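Protein Cdhr2 (Mus musculus, PDB 5CYX) probably links neighbouring microvilli of the intestinal brush border through calcium-dependent adhesion to CDHR5, and so controls how microvilli pack at the apical membrane of epithelial cells. Local coordinates at residues 39-51 with 71-83. Sequence-based numbering, arbitrary orientation.
Sequences LTYGISGPNASYF and VPFFKITISTSDG
Tyr50 and Phe74 form an offset stack, with ring planes 19° apart and centroids separated by 4.3 Å. The overlap is partial: Phe74 CZ lies over one face of the tyrosine near its rim, 3.7 Å from Tyr50 CG. Phe74 reaches this place because its CG stands between backbone N and carbonyl carbon (chi1 60°). Its ring edge also meets Phe51, whose CE2 is 4.0 Å from Phe74 CE2; Phe51 CE2 also abuts the Ile76 CG2 methyl, which lies at the edge of the Phe51 ring, in its plane. Beyond the stack, Tyr50 OH rests against Val71 CG2. With an alanine here, the stacked ring and its hydroxyl are gone, which would probably uncover part of one Phe74 face and open a gap beside Val71 CG2. Asn47 fills the notch where the chain turns off the strand: ND2 donates to Lys75 O over 2.7 Å, almost straight at 174°, on a lone pair and within the amide plane, while CB packs on Phe74 CD2.

Farther along, 40-44 and 73-81 pair antiparallel, with six backbone hydrogen bonds joining Thr40 to Ser81, Gly42 to Ser79 and Ser44 to Thr77. Gly42 gives Ser79 OG its hollow, since a CB there would clash with that hydroxyl. On the inner face, Ile43 CG1 lies beside Ile78 CG1 at 4.0 Å, and Thr80 CG2 touches Tyr41 CD1 at 3.7 Å. This edge strand belongs to the first cadherin repeat's Greek-key sandwich, where Phe51 and Ile43 also meet Val60 of the facing sheet. Backbone bonds thus set the register through 40-44, Asn47 adds one straight side-chain bond past the last bridge, and the aromatic cluster there depends mainly on shape.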
loop_
_atom_site.group_PDB
_atom_site.type_symbol
_atom_site.label_atom_id
_atom_site.label_comp_id
_atom_site.label_asym_id
_atom_site.label_seq_id
_atom_site.Cartn_x
_atom_site.Cartn_y
_atom_site.Cartn_z
ATOM N N LEU A 39 55.596 -30.865 -22.152
ATOM C CA LEU A 39 54.586 -30.968 -23.188
ATOM C C LEU A 39 53.820 -29.664 -23.480
ATOM O O LEU A 39 53.944 -28.693 -22.744
ATOM C CB LEU A 39 53.622 -32.092 -22.837
ATOM C CG LEU A 39 52.887 -32.205 -21.522
ATOM C CD1 LEU A 39 52.074 -30.959 -21.234
ATOM C CD2 LEU A 39 51.976 -33.430 -21.601
ATOM N N THR A 40 53.037 -29.651 -24.561
ATOM C CA THR A 40 52.302 -28.461 -24.967
ATOM C C THR A 40 50.776 -28.580 -24.825
ATOM O O THR A 40 50.202 -29.654 -24.997
ATOM C CB THR A 40 52.610 -28.080 -26.427
ATOM O OG1 THR A 40 52.134 -29.114 -27.289
ATOM C CG2 THR A 40 54.107 -27.872 -26.648
ATOM N N TYR A 41 50.141 -27.442 -24.568
ATOM C CA TYR A 41 48.694 -27.339 -24.339
ATOM C C TYR A 41 48.006 -26.570 -25.449
ATOM O O TYR A 41 48.613 -25.707 -26.061
ATOM C CB TYR A 41 48.405 -26.560 -23.053
ATOM C CG TYR A 41 49.151 -27.033 -21.862
ATOM C CD1 TYR A 41 48.604 -28.005 -21.019
ATOM C CD2 TYR A 41 50.400 -26.501 -21.543
ATOM C CE1 TYR A 41 49.289 -28.438 -19.896
ATOM C CE2 TYR A 41 51.090 -26.935 -20.413
ATOM C CZ TYR A 41 50.526 -27.906 -19.604
ATOM O OH TYR A 41 51.188 -28.356 -18.489
ATOM N N GLY A 42 46.723 -26.850 -25.651
ATOM C CA GLY A 42 45.894 -26.074 -26.579
ATOM C C GLY A 42 44.440 -26.050 -26.154
ATOM O O GLY A 42 44.018 -26.829 -25.292
ATOM N N ILE A 43 43.691 -25.124 -26.736
ATOM C CA ILE A 43 42.244 -25.065 -26.575
ATOM C C ILE A 43 41.631 -25.058 -27.969
ATOM O O ILE A 43 42.096 -24.332 -28.835
ATOM C CB ILE A 43 41.815 -23.873 -25.682
ATOM C CG1 ILE A 43 42.088 -24.268 -24.221
ATOM C CG2 ILE A 43 40.326 -23.555 -25.808
ATOM C CD1 ILE A 43 41.935 -23.170 -23.185
ATOM N N SER A 44 40.629 -25.908 -28.181
ATOM C CA SER A 44 39.979 -26.071 -29.499
ATOM C C SER A 44 38.462 -26.228 -29.349
ATOM O O SER A 44 37.922 -26.317 -28.222
ATOM C CB SER A 44 40.548 -27.291 -30.239
ATOM O OG SER A 44 40.237 -28.483 -29.521
ATOM N N GLY A 45 37.787 -26.250 -30.499
ATOM C CA GLY A 45 36.334 -26.445 -30.559
ATOM C C GLY A 45 35.681 -25.113 -30.816
ATOM O O GLY A 45 36.369 -24.095 -30.930
ATOM N N PRO A 46 34.346 -25.099 -30.903
ATOM C CA PRO A 46 33.643 -23.894 -31.369
ATOM C C PRO A 46 33.815 -22.654 -30.466
ATOM O O PRO A 46 33.761 -21.534 -30.964
ATOM C CB PRO A 46 32.177 -24.342 -31.422
ATOM C CG PRO A 46 32.094 -25.489 -30.459
ATOM C CD PRO A 46 33.408 -26.193 -30.598
ATOM N N ASN A 47 34.054 -22.858 -29.168
ATOM C CA ASN A 47 34.301 -21.743 -28.249
ATOM C C ASN A 47 35.768 -21.412 -27.981
ATOM O O ASN A 47 36.067 -20.692 -27.030
ATOM C CB ASN A 47 33.619 -22.080 -26.928
ATOM C CG ASN A 47 32.143 -22.316 -27.101
ATOM O OD1 ASN A 47 31.459 -21.508 -27.703
ATOM N ND2 ASN A 47 31.643 -23.417 -26.563
ATOM N N ALA A 48 36.685 -21.920 -28.806
ATOM C CA ALA A 48 38.133 -21.652 -28.650
ATOM C C ALA A 48 38.498 -20.186 -28.544
ATOM O O ALA A 48 39.470 -19.858 -27.877
ATOM C CB ALA A 48 38.939 -22.260 -29.806
ATOM N N SER A 49 37.729 -19.306 -29.164
ATOM C CA SER A 49 38.106 -17.884 -29.252
ATOM C C SER A 49 37.881 -17.104 -27.959
ATOM O O SER A 49 38.284 -15.970 -27.853
ATOM C CB SER A 49 37.346 -17.200 -30.394
ATOM O OG SER A 49 35.956 -17.225 -30.128
ATOM N N TYR A 50 37.220 -17.703 -26.977
ATOM C CA TYR A 50 37.146 -17.110 -25.668
ATOM C C TYR A 50 38.487 -17.091 -24.954
ATOM O O TYR A 50 38.657 -16.312 -24.005
ATOM C CB TYR A 50 36.148 -17.872 -24.767
ATOM C CG TYR A 50 34.724 -17.478 -24.977
ATOM C CD1 TYR A 50 34.227 -16.304 -24.435
ATOM C CD2 TYR A 50 33.870 -18.267 -25.730
ATOM C CE1 TYR A 50 32.901 -15.926 -24.619
ATOM C CE2 TYR A 50 32.547 -17.904 -25.923
ATOM C CZ TYR A 50 32.065 -16.736 -25.352
ATOM O OH TYR A 50 30.741 -16.396 -25.511
ATOM N N PHE A 51 39.417 -17.962 -25.351
ATOM C CA PHE A 51 40.709 -18.027 -24.682
ATOM C C PHE A 51 41.895 -17.967 -25.612
ATOM O O PHE A 51 41.783 -18.245 -26.794
ATOM C CB PHE A 51 40.786 -19.274 -23.863
ATOM C CG PHE A 51 39.675 -19.383 -22.850
ATOM C CD1 PHE A 51 39.655 -18.551 -21.741
ATOM C CD2 PHE A 51 38.617 -20.284 -23.041
ATOM C CE1 PHE A 51 38.627 -18.634 -20.801
ATOM C CE2 PHE A 51 37.582 -20.365 -22.123
ATOM C CZ PHE A 51 37.591 -19.540 -20.985
ATOM N N VAL A 71 25.617 -15.741 -22.751
ATOM C CA VAL A 71 26.219 -17.070 -22.731
ATOM C C VAL A 71 26.585 -17.442 -21.279
ATOM O O VAL A 71 27.704 -17.232 -20.814
ATOM C CB VAL A 71 27.416 -17.199 -23.680
ATOM C CG1 VAL A 71 27.884 -18.651 -23.701
ATOM C CG2 VAL A 71 27.037 -16.782 -25.124
ATOM N N PRO A 72 25.615 -17.986 -20.555
ATOM C CA PRO A 72 25.799 -18.340 -19.155
ATOM C C PRO A 72 26.789 -19.501 -18.862
ATOM O O PRO A 72 27.390 -19.541 -17.759
ATOM C CB PRO A 72 24.380 -18.680 -18.685
ATOM C CG PRO A 72 23.623 -19.008 -19.910
ATOM C CD PRO A 72 24.234 -18.206 -21.019
ATOM N N PHE A 73 26.945 -20.411 -19.826
ATOM C CA PHE A 73 27.909 -21.498 -19.747
ATOM C C PHE A 73 28.285 -21.913 -21.145
ATOM O O PHE A 73 27.554 -21.630 -22.087
ATOM C CB PHE A 73 27.349 -22.695 -18.908
ATOM C CG PHE A 73 26.122 -23.335 -19.502
ATOM C CD1 PHE A 73 24.852 -22.839 -19.211
ATOM C CD2 PHE A 73 26.234 -24.405 -20.389
ATOM C CE1 PHE A 73 23.699 -23.405 -19.791
ATOM C CE2 PHE A 73 25.090 -24.981 -20.989
ATOM C CZ PHE A 73 23.821 -24.466 -20.704
ATOM N N PHE A 74 29.424 -22.563 -21.301
ATOM C CA PHE A 74 29.798 -23.148 -22.584
ATOM C C PHE A 74 30.923 -24.161 -22.378
ATOM O O PHE A 74 31.557 -24.164 -21.337
ATOM C CB PHE A 74 30.203 -22.063 -23.591
ATOM C CG PHE A 74 31.373 -21.229 -23.136
ATOM C CD1 PHE A 74 31.176 -20.089 -22.362
ATOM C CD2 PHE A 74 32.664 -21.588 -23.459
ATOM C CE1 PHE A 74 32.253 -19.326 -21.925
ATOM C CE2 PHE A 74 33.750 -20.813 -23.041
ATOM C CZ PHE A 74 33.541 -19.690 -22.258
ATOM N N LYS A 75 31.122 -25.046 -23.343
ATOM C CA LYS A 75 32.188 -26.063 -23.313
ATOM C C LYS A 75 33.437 -25.652 -24.099
ATOM O O LYS A 75 33.357 -24.996 -25.168
ATOM C CB LYS A 75 31.724 -27.376 -23.968
ATOM C CG LYS A 75 30.743 -28.142 -23.158
ATOM C CD LYS A 75 30.321 -29.453 -23.851
ATOM C CE LYS A 75 29.113 -30.058 -23.116
ATOM N NZ LYS A 75 29.160 -29.860 -21.618
ATOM N N ILE A 76 34.569 -26.154 -23.632
ATOM C CA ILE A 76 35.811 -26.047 -24.386
ATOM C C ILE A 76 36.479 -27.404 -24.451
ATOM O O ILE A 76 36.228 -28.252 -23.632
ATOM C CB ILE A 76 36.783 -25.010 -23.772
ATOM C CG1 ILE A 76 36.976 -25.267 -22.275
ATOM C CG2 ILE A 76 36.243 -23.624 -24.001
ATOM C CD1 ILE A 76 38.056 -24.415 -21.617
ATOM N N THR A 77 37.326 -27.592 -25.442
ATOM C CA THR A 77 38.166 -28.769 -25.520
ATOM C C THR A 77 39.611 -28.324 -25.224
ATOM O O THR A 77 40.156 -27.427 -25.897
ATOM C CB THR A 77 38.021 -29.468 -26.904
ATOM O OG1 THR A 77 36.653 -29.881 -27.078
ATOM C CG2 THR A 77 38.908 -30.692 -27.005
ATOM N N ILE A 78 40.196 -28.942 -24.219
ATOM C CA ILE A 78 41.578 -28.769 -23.877
ATOM C C ILE A 78 42.371 -29.975 -24.367
ATOM O O ILE A 78 41.927 -31.115 -24.245
ATOM C CB ILE A 78 41.744 -28.621 -22.349
ATOM C CG1 ILE A 78 41.067 -27.325 -21.886
ATOM C CG2 ILE A 78 43.229 -28.583 -21.981
ATOM C CD1 ILE A 78 40.690 -27.334 -20.427
ATOM N N SER A 79 43.572 -29.711 -24.864
ATOM C CA SER A 79 44.448 -30.733 -25.419
ATOM C C SER A 79 45.846 -30.620 -24.832
ATOM O O SER A 79 46.315 -29.518 -24.530
ATOM C CB SER A 79 44.514 -30.558 -26.915
ATOM O OG SER A 79 45.102 -29.296 -27.222
ATOM N N THR A 80 46.490 -31.762 -24.634
ATOM C CA THR A 80 47.908 -31.834 -24.264
ATOM C C THR A 80 48.573 -32.744 -25.271
ATOM O O THR A 80 47.972 -33.733 -25.701
ATOM C CB THR A 80 48.143 -32.525 -22.905
ATOM O OG1 THR A 80 47.328 -33.709 -22.867
ATOM C CG2 THR A 80 47.882 -31.598 -21.702
ATOM N N SER A 81 49.811 -32.426 -25.615
ATOM C CA SER A 81 50.586 -33.204 -26.565
ATOM C C SER A 81 52.010 -33.389 -26.052
ATOM O O SER A 81 52.632 -32.451 -25.564
ATOM C CB SER A 81 50.626 -32.518 -27.933
ATOM O OG SER A 81 51.476 -33.239 -28.805
ATOM N N ASP A 82 52.508 -34.614 -26.214
ATOM C CA ASP A 82 53.899 -34.986 -25.915
ATOM C C ASP A 82 54.744 -35.125 -27.188
ATOM O O ASP A 82 55.839 -35.674 -27.122
ATOM C CB ASP A 82 53.933 -36.319 -25.117
ATOM C CG ASP A 82 53.300 -37.507 -25.879
ATOM O OD1 ASP A 82 52.883 -37.347 -27.056
ATOM O OD2 ASP A 82 53.201 -38.613 -25.286
ATOM N N GLY A 83 54.236 -34.664 -28.339
ATOM C CA GLY A 83 54.871 -34.906 -29.639
ATOM C C GLY A 83 54.293 -36.111 -30.374
ATOM O O GLY A 83 54.040 -36.057 -31.568
HETATM O O HOH W 1 28.892 -25.081 -25.614
#